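PDB 3KH5: protein MJ1225 from Methanocaldococcus jannaschii, which is of unknown function but binds AMP and ADP through its CBS domains, as a putative archaeal homologue of the gamma subunit of AMP-activated protein kinase. Local coordinates for residues R134-R138 against M249-G255; E146-D151 against K237-K243. All blocks are in the same frame, centred on the assembly; numbering follows the deposited sequence.

Interaction 1. Residues R134-R138 against M249-G255; sequences RDVIR and MVTNDIG. With ADP (adenosine-5'-diphosphate), chain B; AMP (adenosine monophosphate), chain C.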
loop_
_atom_site.group_PDB
_atom_site.type_symbol
_atom_site.label_atom_id
_atom_site.label_comp_id
_atom_site.label_asym_id
_atom_site.label_seq_id
_atom_site.Cartn_x
_atom_site.Cartn_y
_atom_site.Cartn_z
ATOM N N ARG A 134 -1.065 -5.425 9.986
ATOM C CA ARG A 134 -0.573 -6.811 9.998
ATOM C C ARG A 134 0.060 -7.172 11.345
ATOM O O ARG A 134 -0.184 -8.258 11.872
ATOM C CB ARG A 134 0.433 -7.043 8.854
ATOM C CG ARG A 134 0.759 -8.522 8.562
ATOM C CD ARG A 134 1.237 -8.772 7.116
ATOM N NE ARG A 134 0.415 -8.068 6.130
ATOM C CZ ARG A 134 0.880 -7.318 5.131
ATOM N NH1 ARG A 134 2.194 -7.192 4.933
ATOM N NH2 ARG A 134 0.026 -6.711 4.309
ATOM N N ASP A 135 0.871 -6.259 11.886
ATOM C CA ASP A 135 1.530 -6.453 13.185
ATOM C C ASP A 135 0.499 -6.751 14.269
ATOM O O ASP A 135 0.708 -7.618 15.123
ATOM C CB ASP A 135 2.307 -5.198 13.601
ATOM C CG ASP A 135 3.565 -4.962 12.781
ATOM O OD1 ASP A 135 4.125 -5.922 12.208
ATOM O OD2 ASP A 135 4.011 -3.793 12.731
ATOM N N VAL A 136 -0.609 -6.010 14.228
ATOM C CA VAL A 136 -1.692 -6.142 15.205
ATOM C C VAL A 136 -2.489 -7.433 15.005
ATOM O O VAL A 136 -2.763 -8.151 15.971
ATOM C CB VAL A 136 -2.639 -4.910 15.187
ATOM C CG1 VAL A 136 -3.782 -5.080 16.181
ATOM C CG2 VAL A 136 -1.867 -3.635 15.501
ATOM N N ILE A 137 -2.859 -7.725 13.761
ATOM C CA ILE A 137 -3.586 -8.953 13.461
ATOM C C ILE A 137 -2.759 -10.174 13.870
ATOM O O ILE A 137 -3.295 -11.136 14.434
ATOM C CB ILE A 137 -3.964 -9.041 11.965
ATOM C CG1 ILE A 137 -4.983 -7.950 11.609
ATOM C CG2 ILE A 137 -4.535 -10.426 11.632
ATOM C CD1 ILE A 137 -5.271 -7.823 10.124
ATOM N N ARG A 138 -1.457 -10.123 13.583
ATOM C CA ARG A 138 -0.517 -11.178 13.963
ATOM C C ARG A 138 -0.497 -11.361 15.478
ATOM O O ARG A 138 -0.494 -12.492 15.969
ATOM C CB ARG A 138 0.894 -10.873 13.434
ATOM C CG ARG A 138 1.895 -12.020 13.580
ATOM C CD ARG A 138 3.244 -11.701 12.932
ATOM N NE ARG A 138 3.209 -11.822 11.473
ATOM C CZ ARG A 138 3.305 -10.804 10.620
ATOM N NH1 ARG A 138 3.454 -9.561 11.066
ATOM N NH2 ARG A 138 3.258 -11.030 9.313
ATOM N N MET A 249 -3.562 -13.852 5.411
ATOM C CA MET A 249 -2.993 -12.515 5.170
ATOM C C MET A 249 -1.635 -12.343 5.841
ATOM O O MET A 249 -0.649 -11.951 5.212
ATOM C CB MET A 249 -3.943 -11.427 5.690
ATOM C CG MET A 249 -5.278 -11.337 4.970
ATOM S SD MET A 249 -6.428 -10.240 5.824
ATOM C CE MET A 249 -7.755 -10.142 4.624
ATOM N N VAL A 250 -1.611 -12.666 7.125
ATOM C CA VAL A 250 -0.486 -12.413 7.998
ATOM C C VAL A 250 0.719 -13.337 7.722
ATOM O O VAL A 250 1.873 -12.929 7.903
ATOM C CB VAL A 250 -1.008 -12.470 9.463
ATOM C CG1 VAL A 250 -0.007 -13.203 10.455
ATOM C CG2 VAL A 250 -1.386 -11.077 9.977
ATOM N N THR A 251 0.462 -14.558 7.258
ATOM C CA THR A 251 1.545 -15.492 6.925
ATOM C C THR A 251 2.035 -15.329 5.487
ATOM O O THR A 251 3.015 -15.963 5.085
ATOM C CB THR A 251 1.133 -16.960 7.136
ATOM O OG1 THR A 251 0.018 -17.274 6.291
ATOM C CG2 THR A 251 0.770 -17.215 8.597
ATOM N N ASN A 252 1.358 -14.476 4.724
ATOM C CA ASN A 252 1.723 -14.236 3.331
ATOM C C ASN A 252 2.032 -12.779 2.984
ATOM O O ASN A 252 2.308 -12.459 1.821
ATOM C CB ASN A 252 0.622 -14.767 2.418
ATOM C CG ASN A 252 0.625 -16.274 2.332
ATOM O OD1 ASN A 252 1.510 -16.862 1.714
ATOM N ND2 ASN A 252 -0.373 -16.913 2.941
ATOM N N ASP A 253 1.988 -11.902 3.986
ATOM C CA ASP A 253 2.128 -10.467 3.752
ATOM C C ASP A 253 1.222 -10.019 2.602
ATOM O O ASP A 253 1.681 -9.357 1.669
ATOM C CB ASP A 253 3.581 -10.104 3.403
ATOM C CG ASP A 253 4.522 -10.178 4.592
ATOM O OD1 ASP A 253 4.130 -9.796 5.720
ATOM O OD2 ASP A 253 5.685 -10.601 4.389
ATOM N N ILE A 254 -0.048 -10.413 2.652
ATOM C CA ILE A 254 -1.038 -9.995 1.667
ATOM C C ILE A 254 -2.057 -9.201 2.477
ATOM O O ILE A 254 -2.318 -9.539 3.634
ATOM C CB ILE A 254 -1.678 -11.232 0.974
ATOM C CG1 ILE A 254 -0.702 -11.836 -0.043
ATOM C CG2 ILE A 254 -3.007 -10.881 0.280
ATOM C CD1 ILE A 254 -1.012 -13.284 -0.419
ATOM N N GLY A 255 -2.605 -8.135 1.905
ATOM C CA GLY A 255 -3.525 -7.283 2.655
ATOM C C GLY A 255 -4.974 -7.380 2.229
ATOM O O GLY A 255 -5.851 -6.888 2.931
HETATM P PB ADP B . 3.373 -1.675 4.185
HETATM O O1B ADP B . 4.756 -2.045 3.805
HETATM O O2B ADP B . 2.289 -2.229 3.111
HETATM O O3B ADP B . 3.130 -0.093 4.203
HETATM P PA ADP B . 2.448 -3.778 5.733
HETATM O O1A ADP B . 2.804 -4.700 4.607
HETATM O O2A ADP B . 2.318 -4.367 7.260
HETATM O O3A ADP B . 2.938 -2.219 5.636
HETATM O "O5'" ADP B . 4.036 -3.868 6.176
HETATM C "C5'" ADP B . 4.967 -4.943 5.829
HETATM C "C4'" ADP B . 5.678 -5.549 7.078
HETATM O "O4'" ADP B . 7.030 -5.036 7.306
HETATM C "C3'" ADP B . 4.849 -5.216 8.320
HETATM O "O3'" ADP B . 4.665 -6.396 9.129
HETATM C "C2'" ADP B . 5.638 -4.150 9.076
HETATM O "O2'" ADP B . 5.758 -4.590 10.430
HETATM C "C1'" ADP B . 7.031 -4.088 8.422
HETATM N N9 ADP B . 7.478 -2.741 7.881
HETATM C C8 ADP B . 6.768 -1.919 7.101
HETATM N N7 ADP B . 7.493 -0.835 6.813
HETATM C C5 ADP B . 8.678 -0.962 7.404
HETATM C C6 ADP B . 9.825 -0.170 7.463
HETATM N N6 ADP B . 9.876 1.002 6.831
HETATM N N1 ADP B . 10.884 -0.606 8.172
HETATM C C2 ADP B . 10.844 -1.770 8.811
HETATM N N3 ADP B . 9.766 -2.546 8.771
HETATM C C4 ADP B . 8.669 -2.173 8.084
HETATM P P AMP C . 0.909 -5.870 -1.944
HETATM O O1P AMP C . 2.075 -5.639 -1.053
HETATM O O2P AMP C . 0.401 -4.488 -2.608
HETATM O O3P AMP C . -0.376 -6.446 -1.141
HETATM O "O5'" AMP C . 1.206 -6.869 -3.163
HETATM C "C5'" AMP C . 2.453 -7.587 -3.322
HETATM C "C4'" AMP C . 2.298 -8.654 -4.408
HETATM O "O4'" AMP C . 1.251 -9.545 -3.927
HETATM C "C3'" AMP C . 1.769 -7.956 -5.675
HETATM O "O3'" AMP C . 2.379 -8.515 -6.857
HETATM C "C2'" AMP C . 0.277 -8.281 -5.653
HETATM O "O2'" AMP C . -0.228 -8.384 -6.990
HETATM C "C1'" AMP C . 0.246 -9.641 -4.949
HETATM N N9 AMP C . -1.064 -9.917 -4.291
HETATM C C8 AMP C . -1.728 -9.111 -3.455
HETATM N N7 AMP C . -2.862 -9.697 -3.071
HETATM C C5 AMP C . -2.918 -10.882 -3.668
HETATM C C6 AMP C . -3.841 -11.916 -3.650
HETATM N N6 AMP C . -4.949 -11.813 -2.918
HETATM N N1 AMP C . -3.595 -13.019 -4.382
HETATM C C2 AMP C . -2.489 -13.130 -5.114
HETATM N N3 AMP C . -1.587 -12.159 -5.152
HETATM C C4 AMP C . -1.776 -11.030 -4.441
#
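Arg134 passes alongside Val250, the two side chains running in opposite directions, and continues to the turn that follows helix 242-252. With CG anti to the backbone N (chi1 -166°), the chain leaves helix 133-140 toward that turn. Arg134 CB lies 3.6 Å from O2A of the bound ADP. Arg134 CG rests 3.6 Å from Val250 CG2, the methyl that also packs on Ile137 CG2. CD comes up beside Asp253 OD1. At the tip, NE forms a salt bridge with Glu272, while Arg134 NH1 makes a weak, strongly bent bond to ADP O1A (2.6 Å, 115° at the hydrogen) and a weak salt-bridge bond to Asp253 OD1 (3.3 Å). The Arg134 guanidinium is sandwiched: Asp253 CA stands 3.3 Å above one face, near the rim, and the alpha-phosphate lies over the opposite face. Carboxylate and guanidinium planes of the Asp253 pair are 51° apart, so they do not meet as a flat bidentate pair. Replacing Arg134 with an alanine would probably leave Glu272 and the ADP alpha-phosphate without this positive partner and open a gap beside Val250.

One helical turn on, Arg138 bends at chi3 and its NH2 reaches Val250 O, a carbonyl near the end of helix 242-252, at 2.7 Å. That donor lies in the carbonyl plane, on a lone pair, although the acceptor is tilted from the guanidinium plane. Asp135 OD1 accepts a hydrogen bond from ADP O3' (3.2 Å), adding a ribose contact to the phosphate contact of Arg134. Long salt bridges from Arg138 to Asp253 and Asp135 join these residues and Arg134 into one network. The second and fourth CBS repeats meet here, in the nucleotide-lined core of a chain with four CBS repeats, as in gamma-AMPK.

Interaction 2. Residues E146-D151 against K237-K243; sequences ENEVID and KEGDKLK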
loop_
_atom_site.group_PDB
_atom_site.type_symbol
_atom_site.label_atom_id
_atom_site.label_comp_id
_atom_site.label_asym_id
_atom_site.label_seq_id
_atom_site.Cartn_x
_atom_site.Cartn_y
_atom_site.Cartn_z
ATOM N N GLU A 146 -12.918 -18.911 16.564
ATOM C CA GLU A 146 -12.728 -19.775 15.394
ATOM C C GLU A 146 -13.968 -19.989 14.528
ATOM O O GLU A 146 -13.855 -20.415 13.376
ATOM C CB GLU A 146 -12.157 -21.128 15.818
ATOM C CG GLU A 146 -10.688 -21.082 16.179
ATOM C CD GLU A 146 -9.949 -22.322 15.735
ATOM O OE1 GLU A 146 -9.321 -22.283 14.656
ATOM O OE2 GLU A 146 -10.004 -23.343 16.453
ATOM N N ASN A 147 -15.139 -19.696 15.078
ATOM C CA ASN A 147 -16.398 -19.895 14.368
ATOM C C ASN A 147 -16.909 -18.623 13.698
ATOM O O ASN A 147 -17.837 -18.665 12.885
ATOM C CB ASN A 147 -17.440 -20.481 15.317
ATOM C CG ASN A 147 -16.981 -21.788 15.941
ATOM O OD1 ASN A 147 -16.615 -22.732 15.237
ATOM N ND2 ASN A 147 -16.999 -21.851 17.268
ATOM N N GLU A 148 -16.289 -17.501 14.051
ATOM C CA GLU A 148 -16.570 -16.209 13.451
ATOM C C GLU A 148 -16.422 -16.272 11.926
ATOM O O GLU A 148 -15.437 -16.809 11.416
ATOM C CB GLU A 148 -15.603 -15.174 14.028
ATOM C CG GLU A 148 -16.279 -13.956 14.631
ATOM C CD GLU A 148 -17.040 -13.136 13.603
ATOM O OE1 GLU A 148 -17.878 -12.311 14.023
ATOM O OE2 GLU A 148 -16.803 -13.300 12.376
ATOM N N VAL A 149 -17.404 -15.730 11.209
ATOM C CA VAL A 149 -17.423 -15.782 9.745
ATOM C C VAL A 149 -17.061 -14.408 9.146
ATOM O O VAL A 149 -17.175 -13.388 9.830
ATOM C CB VAL A 149 -18.788 -16.335 9.238
ATOM C CG1 VAL A 149 -19.816 -15.221 9.008
ATOM C CG2 VAL A 149 -18.601 -17.180 8.003
ATOM N N ILE A 150 -16.617 -14.380 7.886
ATOM C CA ILE A 150 -16.127 -13.128 7.273
ATOM C C ILE A 150 -17.240 -12.202 6.776
ATOM O O ILE A 150 -17.012 -11.010 6.561
ATOM C CB ILE A 150 -15.117 -13.382 6.108
ATOM C CG1 ILE A 150 -15.755 -14.207 4.979
ATOM C CG2 ILE A 150 -13.845 -14.033 6.631
ATOM C CD1 ILE A 150 -15.087 -14.035 3.613
ATOM N N ASP A 151 -18.434 -12.763 6.611
ATOM C CA ASP A 151 -19.563 -12.106 5.937
ATOM C C ASP A 151 -19.854 -10.642 6.299
ATOM O O ASP A 151 -20.035 -9.814 5.402
ATOM C CB ASP A 151 -20.820 -12.960 6.086
ATOM C CG ASP A 151 -20.643 -14.359 5.520
ATOM O OD1 ASP A 151 -19.488 -14.811 5.350
ATOM O OD2 ASP A 151 -21.668 -15.013 5.245
ATOM N N LYS A 237 -14.308 -16.643 0.195
ATOM C CA LYS A 237 -15.702 -16.830 -0.203
ATOM C C LYS A 237 -16.591 -16.722 1.024
ATOM O O LYS A 237 -16.143 -16.976 2.142
ATOM C CB LYS A 237 -15.920 -18.159 -0.957
ATOM C CG LYS A 237 -15.497 -19.427 -0.205
ATOM C CD LYS A 237 -16.046 -20.714 -0.841
ATOM C CE LYS A 237 -15.147 -21.266 -1.950
ATOM N NZ LYS A 237 -15.560 -20.785 -3.320
ATOM N N GLU A 238 -17.844 -16.323 0.812
ATOM C CA GLU A 238 -18.810 -16.230 1.900
ATOM C C GLU A 238 -18.857 -17.553 2.648
ATOM O O GLU A 238 -18.833 -18.630 2.032
ATOM C CB GLU A 238 -20.194 -15.843 1.375
ATOM C CG GLU A 238 -20.327 -14.355 1.063
ATOM C CD GLU A 238 -21.705 -13.968 0.558
ATOM O OE1 GLU A 238 -22.096 -14.432 -0.535
ATOM O OE2 GLU A 238 -22.390 -13.185 1.248
ATOM N N GLY A 239 -18.890 -17.472 3.975
ATOM C CA GLY A 239 -18.859 -18.669 4.802
ATOM C C GLY A 239 -17.501 -18.975 5.417
ATOM O O GLY A 239 -17.430 -19.707 6.406
ATOM N N ASP A 240 -16.426 -18.432 4.839
ATOM C CA ASP A 240 -15.065 -18.658 5.358
ATOM C C ASP A 240 -14.909 -18.081 6.755
ATOM O O ASP A 240 -15.516 -17.062 7.086
ATOM C CB ASP A 240 -14.006 -18.012 4.461
ATOM C CG ASP A 240 -13.872 -18.694 3.115
ATOM O OD1 ASP A 240 -14.393 -19.816 2.941
ATOM O OD2 ASP A 240 -13.228 -18.101 2.224
ATOM N N LYS A 241 -14.070 -18.722 7.567
ATOM C CA LYS A 241 -13.816 -18.254 8.925
ATOM C C LYS A 241 -12.888 -17.049 8.908
ATOM O O LYS A 241 -11.922 -17.013 8.140
ATOM C CB LYS A 241 -13.233 -19.374 9.798
ATOM C CG LYS A 241 -14.142 -20.595 9.993
ATOM C CD LYS A 241 -15.583 -20.211 10.350
ATOM C CE LYS A 241 -16.373 -21.372 10.977
ATOM N NZ LYS A 241 -16.081 -22.719 10.227
ATOM N N LEU A 242 -13.191 -16.066 9.755
ATOM C CA LEU A 242 -12.398 -14.844 9.830
ATOM C C LEU A 242 -10.965 -15.162 10.215
ATOM O O LEU A 242 -10.029 -14.575 9.668
ATOM C CB LEU A 242 -12.999 -13.845 10.827
ATOM C CG LEU A 242 -12.216 -12.534 11.011
ATOM C CD1 LEU A 242 -12.170 -11.719 9.715
ATOM C CD2 LEU A 242 -12.799 -11.706 12.142
ATOM N N LYS A 243 -10.803 -16.094 11.154
ATOM C CA LYS A 243 -9.476 -16.484 11.623
ATOM C C LYS A 243 -8.638 -17.132 10.523
ATOM O O LYS A 243 -7.439 -16.873 10.442
ATOM C CB LYS A 243 -9.544 -17.387 12.865
ATOM C CG LYS A 243 -8.167 -17.748 13.441
ATOM C CD LYS A 243 -8.255 -18.307 14.858
ATOM C CE LYS A 243 -6.993 -19.139 15.168
ATOM N NZ LYS A 243 -7.053 -19.730 16.535
HETATM O O HOH W 1 -12.971 -17.391 12.687
#
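Val149 and Lys241 form an isolated antiparallel beta bridge, a non-hydrogen-bonded pair flanked by two backbone bonds, which ties the loop after helix 133-140 to the approach of helix 242-252. One flanking bond, Leu242 N to Glu148 O (2.9 Å), is nearly straight at 166°, although the donor sits above the carbonyl plane. The other, Ile150 N to Asp240 O (3.0 Å), meets its carbonyl almost head-on, with a C=O...N angle of 172°. Lys241 occupies the N-cap position, so the bridge falls exactly where helix 242-252 starts.

The tight part gathers round Ile150. Ile150 CG1 lies between the backbone N and the carbonyl carbon (chi1 60°), which leads Ile150 CD1 over Lys237 O at 3.5 Å and leaves CG2 against Leu242 CA; Ile245 of the helix also touches this side chain. Val149 CG2 wedges in beside the carbonyl oxygens of Gly239 and Asp240. At this end, Asp151 OD1 uses its syn lone pair to accept from Gly239 N (3.1 Å), bracing the type II turn Lys237-Asp240, whose positive phi at Gly239 suits glycine.

The opposite end is looser. Glu146 and Lys243 are joined merely by a long salt bridge, OE1 to NZ at 3.9 Å, and the bent chain of Lys241 lies along Glu146 O. Here solvent takes part: a water donates to Glu148 O at 2.8 Å and accepts from Lys243 N at 3.0 Å, carrying the connection one residue beyond the direct bond.

How the interactions relate
Interactions 1 and 2 share helix 242-252: interaction 2 holds the residues entering its first turn, interaction 1 its last turn and the bend that follows. Their centres are 16 Å apart and their nearest atoms about 7 Å, so they do not touch. Along the chain, 146-151 with 237-243 is nested within the loop closed by 134-138 with 249-255. Interaction 1 is buried, with its centre 13 Å from that of the chain; it contacts ADP and, through Ile254, AMP. Interaction 2 lies near the surface, 24 Å from the chain centre, where the Ile150 side chain remains about 11 Å from a bound ADP.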